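Local coordinates for protein NADH oxidase (PDB 6RVB) that uses NADH to reduce coenzyme A disulfide, as an FAD-containing flavoprotein of the class-III pyridine nucleotide-disulfide oxidoreductase family, at residues A[122-128]-A[215-221]; A[183-189]-A[338-344]; A[285-289]-A[320-325]; A[333-339]-A[389-395]. All coordinates share one frame; numbering follows the deposited sequence.

Contact 1 (A[122-128]-A[215-221]); sequences IPGTEQE and AFRGMGR
Two overlapping beta turns, a type II turn from Ile122 to Thr125 and a type I turn from Gly124 to Gln127, shape the loop 122-128 that meets the loop 215-221 at the surface. Phe216 N donates to Pro123 O at 3.0 Å, with an almost straight N-H (172°). The Phe216 ring meets Ile122 CG2 through CE2 at 3.8 Å and has Thr125 OG1 at its edge. Thr125 OG1 donates to Ile122 O at 2.9 Å, on a lone pair. Gln127 places CG anti to its carbonyl carbon (chi1 -60°) and runs extended beyond it, carrying its amide between the two loops. Gln127 OE1 accepts Gly220 N on a lone pair at 2.8 Å, while its NE2 donates to Gly124 O at 3.1 Å, so both ends of the amide are gripped and its rotation is fixed. At the outer end Glu128 CG lies over one face of the Arg221 guanidinium, and the salt bridge from OE2 to NH2 is long (3.8 Å) and purely electrostatic. Inward, Phe216 packs on Leu155, Val237 and Leu239 of the NAD-binding domain's parallel sheet. Pro123 followed by Gly124, whose positive phi suits the third position, is the classic sequence of a type II turn.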
loop_
_atom_site.group_PDB
_atom_site.type_symbol
_atom_site.label_atom_id
_atom_site.label_comp_id
_atom_site.label_asym_id
_atom_site.label_seq_id
_atom_site.Cartn_x
_atom_site.Cartn_y
_atom_site.Cartn_z
ATOM N N ILE A 122 -26.154 11.518 -30.295
ATOM C CA ILE A 122 -25.673 12.719 -30.892
ATOM C C ILE A 122 -25.534 12.522 -32.373
ATOM O O ILE A 122 -24.773 11.703 -32.833
ATOM C CB ILE A 122 -24.346 13.049 -30.360
ATOM C CG1 ILE A 122 -24.428 13.315 -28.860
ATOM C CG2 ILE A 122 -23.809 14.198 -31.061
ATOM C CD1 ILE A 122 -23.112 13.762 -28.259
ATOM N N PRO A 123 -26.271 13.288 -33.132
ATOM C CA PRO A 123 -26.117 13.213 -34.573
ATOM C C PRO A 123 -24.610 13.416 -35.002
ATOM O O PRO A 123 -23.956 14.383 -34.581
ATOM C CB PRO A 123 -27.021 14.357 -35.012
ATOM C CG PRO A 123 -26.869 15.370 -33.791
ATOM C CD PRO A 123 -26.961 14.501 -32.678
ATOM N N GLY A 124 -24.084 12.503 -35.816
ATOM C CA GLY A 124 -22.768 12.689 -36.418
ATOM C C GLY A 124 -21.790 11.723 -35.811
ATOM O O GLY A 124 -20.610 11.750 -36.058
ATOM N N THR A 125 -22.309 10.844 -35.000
ATOM C CA THR A 125 -21.517 9.893 -34.309
ATOM C C THR A 125 -20.994 8.861 -35.285
ATOM O O THR A 125 -19.988 8.207 -35.063
ATOM C CB THR A 125 -22.426 9.209 -33.342
ATOM O OG1 THR A 125 -22.556 10.022 -32.186
ATOM C CG2 THR A 125 -21.851 7.934 -32.929
ATOM N N GLU A 126 -21.696 8.721 -36.384
ATOM C CA GLU A 126 -21.391 7.692 -37.325
ATOM C C GLU A 126 -20.222 7.993 -38.248
ATOM O O GLU A 126 -19.879 7.162 -39.046
ATOM C CB GLU A 126 -22.639 7.385 -38.129
ATOM C CG GLU A 126 -23.616 6.607 -37.316
ATOM C CD GLU A 126 -22.921 5.363 -36.685
ATOM O OE1 GLU A 126 -22.377 4.531 -37.471
ATOM O OE2 GLU A 126 -22.884 5.227 -35.421
ATOM N N GLN A 127 -19.600 9.165 -38.140
ATOM C CA GLN A 127 -18.651 9.620 -39.112
ATOM C C GLN A 127 -17.321 8.966 -38.885
ATOM O O GLN A 127 -17.222 8.000 -38.159
ATOM C CB GLN A 127 -18.486 11.100 -38.984
ATOM C CG GLN A 127 -19.711 11.788 -39.201
ATOM C CD GLN A 127 -19.510 13.234 -39.258
ATOM O OE1 GLN A 127 -19.273 13.778 -40.317
ATOM N NE2 GLN A 127 -19.582 13.891 -38.125
ATOM N N GLU A 128 -16.277 9.554 -39.449
ATOM C CA GLU A 128 -15.124 8.795 -39.798
ATOM C C GLU A 128 -14.096 8.864 -38.704
ATOM O O GLU A 128 -13.392 7.866 -38.386
ATOM C CB GLU A 128 -14.549 9.300 -41.090
ATOM C CG GLU A 128 -13.415 8.452 -41.612
ATOM C CD GLU A 128 -13.897 7.192 -42.325
ATOM O OE1 GLU A 128 -14.976 6.673 -41.901
ATOM O OE2 GLU A 128 -13.200 6.743 -43.300
ATOM N N ALA A 215 -23.620 18.207 -31.551
ATOM C CA ALA A 215 -23.450 17.357 -32.734
ATOM C C ALA A 215 -22.069 17.329 -33.224
ATOM O O ALA A 215 -21.359 18.232 -32.930
ATOM C CB ALA A 215 -24.301 17.808 -33.806
ATOM N N PHE A 216 -21.725 16.299 -33.987
ATOM C CA PHE A 216 -20.404 16.190 -34.503
ATOM C C PHE A 216 -20.416 16.675 -35.900
ATOM O O PHE A 216 -21.097 16.090 -36.698
ATOM C CB PHE A 216 -19.907 14.766 -34.426
ATOM C CG PHE A 216 -19.717 14.301 -33.033
ATOM C CD1 PHE A 216 -18.813 14.920 -32.177
ATOM C CD2 PHE A 216 -20.455 13.250 -32.559
ATOM C CE1 PHE A 216 -18.647 14.506 -30.919
ATOM C CE2 PHE A 216 -20.302 12.805 -31.268
ATOM C CZ PHE A 216 -19.387 13.441 -30.450
ATOM N N ARG A 217 -19.660 17.738 -36.201
ATOM C CA ARG A 217 -19.824 18.392 -37.515
ATOM C C ARG A 217 -18.969 17.715 -38.592
ATOM O O ARG A 217 -17.806 17.428 -38.362
ATOM C CB ARG A 217 -19.657 19.959 -37.461
ATOM C CG ARG A 217 -18.880 20.519 -38.658
ATOM C CD ARG A 217 -18.362 21.925 -38.489
ATOM N NE ARG A 217 -19.188 22.769 -37.627
ATOM C CZ ARG A 217 -18.745 23.939 -37.187
ATOM N NH1 ARG A 217 -17.506 24.306 -37.587
ATOM N NH2 ARG A 217 -19.499 24.713 -36.380
ATOM N N GLY A 218 -19.547 17.435 -39.756
ATOM C CA GLY A 218 -18.714 16.993 -40.859
ATOM C C GLY A 218 -19.566 16.422 -41.916
ATOM O O GLY A 218 -20.771 16.346 -41.719
ATOM N N MET A 219 -18.930 16.055 -43.022
ATOM C CA MET A 219 -19.654 15.507 -44.152
ATOM C C MET A 219 -19.394 14.033 -44.240
ATOM O O MET A 219 -19.245 13.493 -45.318
ATOM C CB MET A 219 -19.282 16.219 -45.469
ATOM C CG MET A 219 -20.142 17.556 -45.770
ATOM S SD MET A 219 -22.017 17.327 -45.739
ATOM C CE MET A 219 -22.229 16.109 -47.106
ATOM N N GLY A 220 -19.364 13.396 -43.077
ATOM C CA GLY A 220 -18.903 12.030 -42.928
ATOM C C GLY A 220 -17.445 11.907 -42.511
ATOM O O GLY A 220 -16.904 10.821 -42.639
ATOM N N ARG A 221 -16.823 12.992 -42.019
ATOM C CA ARG A 221 -15.438 12.957 -41.579
ATOM C C ARG A 221 -15.284 13.356 -40.158
ATOM O O ARG A 221 -14.642 12.643 -39.394
ATOM C CB ARG A 221 -14.590 13.909 -42.360
ATOM C CG ARG A 221 -13.388 13.224 -42.927
ATOM C CD ARG A 221 -12.524 12.655 -41.923
ATOM N NE ARG A 221 -12.006 11.438 -42.527
ATOM C CZ ARG A 221 -11.164 10.593 -41.942
ATOM N NH1 ARG A 221 -10.740 10.850 -40.704
ATOM N NH2 ARG A 221 -10.753 9.502 -42.602
#

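Contact 2 (A[183-189]-A[338-344]); sequences RPLPHWD and TTGLSLE
The backbones approach where Asp189, N-cap of helix 190-202, brings its CA within 5.8 Å of the CA of Ser342, N-cap of helix 343-348. Asp189 makes no capping bond to its own helix; its carboxylate instead takes two amides at the start of the other one, Leu343 N on OD2 (2.8 Å) and Glu344 N on OD1 (3.1 Å), both on the syn side. These N-H groups probably steady the negative charge, which also lies close to Glu376. Trp188 is clamped between Thr338 and Ser342: Thr338 CG2 sits 3.6 Å from the centroid of its six-membered ring, over the centre, and Ser342 CB makes a second CH-pi contact on the opposite face, 3.8 Å from the same centroid. The indole thus joins the Rossmann-type NAD-binding domain, whose neighbouring His187 touches NAD, to the dimerisation domain. Its NE1 is bonded to Glu376. Without the indole, as with an alanine here, a gap is likely to open between Thr338 and Ser342, and Glu376 would lose its N-H partner. Beyond the carboxylate, Arg183 NH2 meets the syn lone pair of Glu344 OE2 at 3.2 Å in a salt bridge, the oxygen tilted 29° from the guanidinium plane.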
loop_
_atom_site.group_PDB
_atom_site.type_symbol
_atom_site.label_atom_id
_atom_site.label_comp_id
_atom_site.label_asym_id
_atom_site.label_seq_id
_atom_site.Cartn_x
_atom_site.Cartn_y
_atom_site.Cartn_z
ATOM N N ARG A 183 -17.434 18.180 -12.939
ATOM C CA ARG A 183 -16.056 17.988 -12.586
ATOM C C ARG A 183 -15.538 16.761 -13.322
ATOM O O ARG A 183 -16.304 15.923 -13.758
ATOM C CB ARG A 183 -15.974 17.857 -11.073
ATOM C CG ARG A 183 -16.388 16.558 -10.544
ATOM C CD ARG A 183 -16.513 16.479 -9.033
ATOM N NE ARG A 183 -17.903 16.773 -8.703
ATOM C CZ ARG A 183 -18.668 16.005 -7.968
ATOM N NH1 ARG A 183 -18.200 14.917 -7.459
ATOM N NH2 ARG A 183 -19.890 16.348 -7.717
ATOM N N PRO A 184 -14.232 16.650 -13.495
ATOM C CA PRO A 184 -13.827 15.319 -13.911
ATOM C C PRO A 184 -14.058 14.259 -12.788
ATOM O O PRO A 184 -14.064 14.588 -11.597
ATOM C CB PRO A 184 -12.360 15.491 -14.191
ATOM C CG PRO A 184 -12.068 16.939 -14.014
ATOM C CD PRO A 184 -13.086 17.487 -13.179
ATOM N N LEU A 185 -14.208 12.987 -13.188
ATOM C CA LEU A 185 -14.462 11.883 -12.274
ATOM C C LEU A 185 -15.582 12.246 -11.347
ATOM O O LEU A 185 -15.399 12.110 -10.162
ATOM C CB LEU A 185 -13.232 11.574 -11.452
ATOM C CG LEU A 185 -12.760 10.162 -11.066
ATOM C CD1 LEU A 185 -12.683 10.207 -9.602
ATOM C CD2 LEU A 185 -13.651 9.041 -11.521
ATOM N N PRO A 186 -16.743 12.659 -11.910
ATOM C CA PRO A 186 -18.010 13.127 -11.349
ATOM C C PRO A 186 -18.586 12.118 -10.431
ATOM O O PRO A 186 -19.365 12.446 -9.612
ATOM C CB PRO A 186 -18.935 13.102 -12.532
ATOM C CG PRO A 186 -18.119 12.893 -13.633
ATOM C CD PRO A 186 -16.948 12.203 -13.276
ATOM N N HIS A 187 -18.206 10.873 -10.569
ATOM C CA HIS A 187 -18.843 9.841 -9.799
ATOM C C HIS A 187 -18.214 9.752 -8.442
ATOM O O HIS A 187 -18.633 8.934 -7.685
ATOM C CB HIS A 187 -18.770 8.514 -10.539
ATOM C CG HIS A 187 -19.664 8.460 -11.760
ATOM N ND1 HIS A 187 -19.398 7.698 -12.890
ATOM C CD2 HIS A 187 -20.843 9.090 -12.011
ATOM C CE1 HIS A 187 -20.378 7.857 -13.768
ATOM N NE2 HIS A 187 -21.251 8.719 -13.266
ATOM N N TRP A 188 -17.210 10.580 -8.130
ATOM C CA TRP A 188 -16.636 10.625 -6.794
ATOM C C TRP A 188 -16.691 12.025 -6.223
ATOM O O TRP A 188 -16.604 13.022 -6.970
ATOM C CB TRP A 188 -15.205 10.116 -6.771
ATOM C CG TRP A 188 -14.739 9.823 -5.438
ATOM C CD1 TRP A 188 -13.962 10.565 -4.678
ATOM C CD2 TRP A 188 -15.000 8.645 -4.691
ATOM N NE1 TRP A 188 -13.712 9.973 -3.464
ATOM C CE2 TRP A 188 -14.359 8.779 -3.452
ATOM C CE3 TRP A 188 -15.733 7.491 -4.933
ATOM C CZ2 TRP A 188 -14.451 7.816 -2.466
ATOM C CZ3 TRP A 188 -15.828 6.556 -3.948
ATOM C CH2 TRP A 188 -15.205 6.726 -2.735
ATOM N N ASP A 189 -16.741 12.099 -4.899
ATOM C CA ASP A 189 -16.610 13.364 -4.173
ATOM C C ASP A 189 -15.656 14.390 -4.791
ATOM O O ASP A 189 -14.696 14.018 -5.495
ATOM C CB ASP A 189 -16.216 13.045 -2.776
ATOM C CG ASP A 189 -17.352 12.545 -1.977
ATOM O OD1 ASP A 189 -18.530 12.851 -2.295
ATOM O OD2 ASP A 189 -17.027 11.877 -0.997
ATOM N N THR A 338 -10.043 4.781 -5.234
ATOM C CA THR A 338 -11.243 4.902 -4.437
ATOM C C THR A 338 -11.693 3.507 -4.077
ATOM O O THR A 338 -11.236 2.541 -4.675
ATOM C CB THR A 338 -12.407 5.638 -5.215
ATOM O OG1 THR A 338 -12.710 5.045 -6.518
ATOM C CG2 THR A 338 -12.017 7.048 -5.394
ATOM N N THR A 339 -12.619 3.414 -3.129
ATOM C CA THR A 339 -13.115 2.172 -2.605
ATOM C C THR A 339 -14.346 2.508 -1.763
ATOM O O THR A 339 -14.399 3.571 -1.095
ATOM C CB THR A 339 -12.039 1.479 -1.733
ATOM O OG1 THR A 339 -12.424 0.142 -1.575
ATOM C CG2 THR A 339 -11.851 2.110 -0.282
ATOM N N GLY A 340 -15.328 1.613 -1.729
ATOM C CA GLY A 340 -16.486 1.908 -0.925
ATOM C C GLY A 340 -17.378 2.924 -1.596
ATOM O O GLY A 340 -17.288 3.086 -2.793
ATOM N N LEU A 341 -18.232 3.585 -0.817
ATOM C CA LEU A 341 -19.057 4.737 -1.254
ATOM C C LEU A 341 -18.380 6.101 -1.037
ATOM O O LEU A 341 -17.649 6.343 -0.068
ATOM C CB LEU A 341 -20.383 4.746 -0.463
ATOM C CG LEU A 341 -21.145 3.458 -0.095
ATOM C CD1 LEU A 341 -22.387 3.619 0.712
ATOM C CD2 LEU A 341 -21.570 2.776 -1.386
ATOM N N SER A 342 -18.683 7.029 -1.905
ATOM C CA SER A 342 -18.336 8.401 -1.661
ATOM C C SER A 342 -19.371 9.016 -0.741
ATOM O O SER A 342 -20.459 8.517 -0.664
ATOM C CB SER A 342 -18.484 9.150 -2.936
ATOM O OG SER A 342 -19.867 9.259 -3.255
ATOM N N LEU A 343 -19.055 10.137 -0.092
ATOM C CA LEU A 343 -20.034 10.840 0.691
ATOM C C LEU A 343 -21.289 11.111 -0.090
ATOM O O LEU A 343 -22.355 10.947 0.471
ATOM C CB LEU A 343 -19.504 12.149 1.227
ATOM C CG LEU A 343 -20.445 12.943 2.124
ATOM C CD1 LEU A 343 -20.922 12.149 3.366
ATOM C CD2 LEU A 343 -19.560 14.039 2.482
ATOM N N GLU A 344 -21.191 11.497 -1.372
ATOM C CA GLU A 344 -22.417 11.782 -2.114
ATOM C C GLU A 344 -23.296 10.577 -2.068
ATOM O O GLU A 344 -24.427 10.663 -1.555
ATOM C CB GLU A 344 -22.220 12.279 -3.540
ATOM C CG GLU A 344 -21.955 13.808 -3.532
ATOM C CD GLU A 344 -21.537 14.399 -4.874
ATOM O OE1 GLU A 344 -21.544 13.628 -5.880
ATOM O OE2 GLU A 344 -21.209 15.630 -4.909
#

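Contact 3 (A[285-289]-A[320-325])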
loop_
_atom_site.group_PDB
_atom_site.type_symbol
_atom_site.label_atom_id
_atom_site.label_comp_id
_atom_site.label_asym_id
_atom_site.label_seq_id
_atom_site.Cartn_x
_atom_site.Cartn_y
_atom_site.Cartn_z
ATOM N N SER A 285 -22.281 -8.371 -9.076
ATOM C CA SER A 285 -21.532 -8.880 -7.929
ATOM C C SER A 285 -22.174 -8.321 -6.662
ATOM O O SER A 285 -22.848 -7.272 -6.692
ATOM C CB SER A 285 -20.049 -8.503 -7.981
ATOM O OG SER A 285 -19.401 -8.796 -9.212
ATOM N N PHE A 286 -21.984 -9.020 -5.547
ATOM C CA PHE A 286 -22.578 -8.538 -4.294
ATOM C C PHE A 286 -21.780 -7.485 -3.638
ATOM O O PHE A 286 -20.644 -7.699 -3.334
ATOM C CB PHE A 286 -22.722 -9.668 -3.338
ATOM C CG PHE A 286 -23.318 -9.304 -2.014
ATOM C CD1 PHE A 286 -24.672 -9.066 -1.871
ATOM C CD2 PHE A 286 -22.554 -9.330 -0.876
ATOM C CE1 PHE A 286 -25.232 -8.792 -0.629
ATOM C CE2 PHE A 286 -23.128 -9.086 0.344
ATOM C CZ PHE A 286 -24.474 -8.813 0.447
ATOM N N HIS A 287 -22.364 -6.329 -3.421
ATOM C CA HIS A 287 -21.585 -5.277 -2.782
ATOM C C HIS A 287 -21.643 -5.373 -1.315
ATOM O O HIS A 287 -22.691 -5.316 -0.727
ATOM C CB HIS A 287 -22.100 -3.932 -3.165
ATOM C CG HIS A 287 -21.157 -2.815 -2.883
ATOM N ND1 HIS A 287 -20.620 -2.031 -3.881
ATOM C CD2 HIS A 287 -20.724 -2.302 -1.719
ATOM C CE1 HIS A 287 -19.856 -1.105 -3.339
ATOM N NE2 HIS A 287 -19.890 -1.266 -2.030
ATOM N N ARG A 288 -20.508 -5.492 -0.701
ATOM C CA ARG A 288 -20.514 -5.719 0.750
ATOM C C ARG A 288 -20.844 -4.572 1.701
ATOM O O ARG A 288 -21.169 -4.875 2.842
ATOM C CB ARG A 288 -19.218 -6.404 1.201
ATOM C CG ARG A 288 -19.113 -7.768 0.632
ATOM C CD ARG A 288 -17.786 -8.428 0.819
ATOM N NE ARG A 288 -17.507 -8.810 2.200
ATOM C CZ ARG A 288 -17.826 -9.961 2.769
ATOM N NH1 ARG A 288 -18.458 -10.927 2.130
ATOM N NH2 ARG A 288 -17.504 -10.140 3.995
ATOM N N VAL A 289 -20.739 -3.310 1.240
ATOM C CA VAL A 289 -21.148 -2.145 1.987
ATOM C C VAL A 289 -22.608 -1.972 1.790
ATOM O O VAL A 289 -23.317 -1.892 2.775
ATOM C CB VAL A 289 -20.369 -0.913 1.578
ATOM C CG1 VAL A 289 -20.664 0.215 2.499
ATOM C CG2 VAL A 289 -18.875 -1.223 1.536
ATOM N N PHE A 320 -17.574 -17.039 -4.549
ATOM C CA PHE A 320 -17.214 -15.639 -4.725
ATOM C C PHE A 320 -18.021 -14.780 -3.744
ATOM O O PHE A 320 -19.256 -14.742 -3.811
ATOM C CB PHE A 320 -17.429 -15.173 -6.148
ATOM C CG PHE A 320 -17.130 -13.721 -6.341
ATOM C CD1 PHE A 320 -15.829 -13.245 -6.256
ATOM C CD2 PHE A 320 -18.148 -12.797 -6.610
ATOM C CE1 PHE A 320 -15.541 -11.903 -6.425
ATOM C CE2 PHE A 320 -17.850 -11.432 -6.804
ATOM C CZ PHE A 320 -16.568 -10.998 -6.707
ATOM N N LEU A 321 -17.320 -14.101 -2.831
ATOM C CA LEU A 321 -17.962 -13.483 -1.708
ATOM C C LEU A 321 -18.242 -12.031 -1.749
ATOM O O LEU A 321 -18.747 -11.510 -0.790
ATOM C CB LEU A 321 -17.158 -13.775 -0.484
ATOM C CG LEU A 321 -17.061 -15.247 -0.095
ATOM C CD1 LEU A 321 -16.340 -15.353 1.198
ATOM C CD2 LEU A 321 -18.384 -15.842 0.170
ATOM N N GLY A 322 -17.918 -11.375 -2.833
ATOM C CA GLY A 322 -18.334 -10.011 -2.994
ATOM C C GLY A 322 -17.271 -9.013 -3.361
ATOM O O GLY A 322 -16.090 -9.360 -3.470
ATOM N N VAL A 323 -17.688 -7.764 -3.555
ATOM C CA VAL A 323 -16.756 -6.685 -3.732
ATOM C C VAL A 323 -17.146 -5.515 -2.822
ATOM O O VAL A 323 -18.199 -5.451 -2.181
ATOM C CB VAL A 323 -16.735 -6.249 -5.171
ATOM C CG1 VAL A 323 -16.445 -7.418 -6.010
ATOM C CG2 VAL A 323 -18.105 -5.616 -5.560
ATOM N N VAL A 324 -16.256 -4.570 -2.790
ATOM C CA VAL A 324 -16.490 -3.425 -2.010
ATOM C C VAL A 324 -16.351 -2.117 -2.896
ATOM O O VAL A 324 -16.695 -0.994 -2.489
ATOM C CB VAL A 324 -15.566 -3.585 -0.855
ATOM C CG1 VAL A 324 -14.619 -2.500 -0.766
ATOM C CG2 VAL A 324 -16.326 -3.736 0.319
ATOM N N GLY A 325 -15.865 -2.286 -4.132
ATOM C CA GLY A 325 -15.696 -1.185 -5.060
ATOM C C GLY A 325 -14.308 -0.598 -5.226
ATOM O O GLY A 325 -14.201 0.513 -5.680
#
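Arg288 runs its CD past Gly322 CA, and its bend at chi3 (70°) brings NH1 to Leu321 O at 3.0 Å, where the donor is tilted from the carbonyl plane. NH2 of the same group binds His409 O, so one side chain ties two backbone carbonyls together. A leucine at Arg288 would probably leave the carbonyls of Leu321 and His409 without these donors and weaken the tie of segment 285-289 to the end of helix 401-409. The His287 ring presents one face to Val323 O and Val324 CA, and meets Tyr294 edge-to-face. Between these side chains the backbones form a single beta bridge, His287 with Val323: Val323 N donates to Phe286 O at 3.0 Å, and Val323 O receives Arg288 N nearly head-on. The bridge fastens the small hairpin of strands 285-287 and 292-294 to the connection running from helix 299-313 into the dimerisation domain. Ser285 CB lies at the edge of the Phe320 ring, 3.8 Å from CE2, while Ser285 OG is bonded to His305. At the other end the methyls Val289 CG2 and Val324 CG2 touch at 3.8 Å, and the amides of Val324 and Gly325 bind Asp421 of the second subunit.

Contact 4 (A[333-339]-A[389-395]); sequences DLAVATT and GAVVARG
A first torsion of -38° sets Arg394 CG beside its backbone N, and a bend at chi2 (-146°) carries the guanidinium back to Asp333, where NH1 meets Asp333 O at 3.1 Å. The carbonyl lies in the guanidinium plane, yet the donor stands above the carbonyl plane instead of on a lone pair. Leu334 CD2 touches Arg394 NH1 at 3.6 Å and Val392 CG2 at 4.1 Å, so this methyl lies against both the arginine and the valine. Beyond this end, strands 334-339 and 389-393 run antiparallel, their axes 4.7 Å apart. Ala335 with Ala393 and Ala337 with Val391 are hydrogen-bonded pairs; Ala337 N donates to Val391 O at 2.9 Å. The bond from Thr339 N to Gly389 O is weak, that from Gly389 N to Thr339 O shorter (2.9 Å) though bent. Val336 faces Val392 in a non-hydrogen-bonded pair, CG2 to CB 4.2 Å, while Val392 CA offers a C-H to Ala335 O at 3.3 Å. Strands 327-331 and 372-380 flank the pair in the antiparallel sheet of the dimerisation domain. Val336 and Val392 rest on Val192 of helix 190-202; on the opposite face Ala337 and Thr339 pack against helix 401-409, and Ala335 reaches Phe428 of the second subunit.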
loop_
_atom_site.group_PDB
_atom_site.type_symbol
_atom_site.label_atom_id
_atom_site.label_comp_id
_atom_site.label_asym_id
_atom_site.label_seq_id
_atom_site.Cartn_x
_atom_site.Cartn_y
_atom_site.Cartn_z
ATOM N N ASP A 333 0.537 12.371 -13.563
ATOM C CA ASP A 333 1.392 12.172 -12.413
ATOM C C ASP A 333 0.576 11.890 -11.157
ATOM O O ASP A 333 1.098 11.993 -10.031
ATOM C CB ASP A 333 2.303 13.398 -12.169
ATOM C CG ASP A 333 3.269 13.716 -13.377
ATOM O OD1 ASP A 333 3.806 12.778 -14.080
ATOM O OD2 ASP A 333 3.481 14.952 -13.635
ATOM N N LEU A 334 -0.705 11.534 -11.304
ATOM C CA LEU A 334 -1.499 11.172 -10.151
ATOM C C LEU A 334 -1.882 9.749 -10.259
ATOM O O LEU A 334 -2.251 9.312 -11.348
ATOM C CB LEU A 334 -2.741 12.019 -10.116
ATOM C CG LEU A 334 -2.549 13.452 -9.703
ATOM C CD1 LEU A 334 -3.854 14.040 -9.548
ATOM C CD2 LEU A 334 -1.764 13.469 -8.406
ATOM N N ALA A 335 -1.781 9.016 -9.146
ATOM C CA ALA A 335 -2.446 7.690 -8.967
ATOM C C ALA A 335 -3.701 7.891 -8.114
ATOM O O ALA A 335 -3.575 8.400 -6.985
ATOM C CB ALA A 335 -1.510 6.743 -8.278
ATOM N N VAL A 336 -4.890 7.607 -8.643
ATOM C CA VAL A 336 -6.130 7.935 -7.917
ATOM C C VAL A 336 -6.879 6.673 -7.496
ATOM O O VAL A 336 -7.320 5.898 -8.383
ATOM C CB VAL A 336 -7.078 8.764 -8.773
ATOM C CG1 VAL A 336 -8.381 8.962 -8.091
ATOM C CG2 VAL A 336 -6.489 10.106 -9.041
ATOM N N ALA A 337 -7.040 6.446 -6.193
ATOM C CA ALA A 337 -7.724 5.245 -5.831
ATOM C C ALA A 337 -8.948 5.450 -4.942
ATOM O O ALA A 337 -8.904 6.196 -3.995
ATOM C CB ALA A 337 -6.810 4.287 -5.264
ATOM N N THR A 338 -10.043 4.781 -5.234
ATOM C CA THR A 338 -11.243 4.902 -4.437
ATOM C C THR A 338 -11.693 3.507 -4.077
ATOM O O THR A 338 -11.236 2.541 -4.675
ATOM C CB THR A 338 -12.407 5.638 -5.215
ATOM O OG1 THR A 338 -12.710 5.045 -6.518
ATOM C CG2 THR A 338 -12.017 7.048 -5.394
ATOM N N THR A 339 -12.619 3.414 -3.129
ATOM C CA THR A 339 -13.115 2.172 -2.605
ATOM C C THR A 339 -14.346 2.508 -1.763
ATOM O O THR A 339 -14.399 3.571 -1.095
ATOM C CB THR A 339 -12.039 1.479 -1.733
ATOM O OG1 THR A 339 -12.424 0.142 -1.575
ATOM C CG2 THR A 339 -11.851 2.110 -0.282
ATOM N N GLY A 389 -13.655 5.527 0.859
ATOM C CA GLY A 389 -12.352 6.128 1.139
ATOM C C GLY A 389 -11.646 6.415 -0.170
ATOM O O GLY A 389 -11.976 5.779 -1.179
ATOM N N ALA A 390 -10.737 7.386 -0.207
ATOM C CA ALA A 390 -9.934 7.553 -1.399
ATOM C C ALA A 390 -8.512 7.742 -1.018
ATOM O O ALA A 390 -8.232 8.234 0.043
ATOM C CB ALA A 390 -10.398 8.684 -2.150
ATOM N N VAL A 391 -7.553 7.345 -1.805
ATOM C CA VAL A 391 -6.281 8.019 -1.558
ATOM C C VAL A 391 -5.691 8.436 -2.885
ATOM O O VAL A 391 -5.961 7.759 -3.895
ATOM C CB VAL A 391 -5.255 7.255 -0.683
ATOM C CG1 VAL A 391 -5.785 5.962 -0.088
ATOM C CG2 VAL A 391 -4.043 7.050 -1.441
ATOM N N VAL A 392 -5.036 9.595 -2.940
ATOM C CA VAL A 392 -4.442 9.955 -4.199
ATOM C C VAL A 392 -2.997 10.277 -3.937
ATOM O O VAL A 392 -2.712 10.887 -2.913
ATOM C CB VAL A 392 -5.259 10.980 -5.094
ATOM C CG1 VAL A 392 -6.464 11.509 -4.421
ATOM C CG2 VAL A 392 -4.377 12.026 -5.651
ATOM N N ALA A 393 -2.096 9.778 -4.798
ATOM C CA ALA A 393 -0.671 9.897 -4.571
ATOM C C ALA A 393 0.012 9.996 -5.917
ATOM O O ALA A 393 -0.702 9.924 -6.906
ATOM C CB ALA A 393 -0.220 8.732 -3.820
ATOM N N ARG A 394 1.334 10.211 -5.995
ATOM C CA ARG A 394 2.027 9.982 -7.272
ATOM C C ARG A 394 2.378 8.479 -7.284
ATOM O O ARG A 394 2.234 7.783 -8.258
ATOM C CB ARG A 394 3.249 10.863 -7.420
ATOM C CG ARG A 394 3.058 12.275 -6.871
ATOM C CD ARG A 394 3.794 13.394 -7.639
ATOM N NE ARG A 394 3.297 14.748 -7.290
ATOM C CZ ARG A 394 2.225 15.377 -7.853
ATOM N NH1 ARG A 394 1.521 14.802 -8.804
ATOM N NH2 ARG A 394 1.804 16.595 -7.483
ATOM N N GLY A 395 2.700 7.969 -6.105
ATOM C CA GLY A 395 3.082 6.583 -5.827
ATOM C C GLY A 395 2.544 5.359 -6.549
ATOM O O GLY A 395 1.365 5.273 -6.657
#

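Chemistry here follows place in the fold. Contact 4 is buried and relies on backbone bonds and small apolar side chains, whereas contact 1, at the surface, its centre about 28 Å from the centre of the chain, spends a glutamine amide and loose charge pair on joining two loops. Both partly buried, contact 2 combines a salt bridge with CH-pi contacts round an indole, contact 3 a backbone bridge with an arginine-carbonyl bond. Contacts 2 and 4 share Thr338 and Thr339 of strand 334-340, and Trp188 packs on Gly389 and Ala390. Contact 3 joins them through a probable hydrogen bond from Gly340 N to Val324 O and, like contact 4, touches the second subunit. Contact 1 touches none of the others.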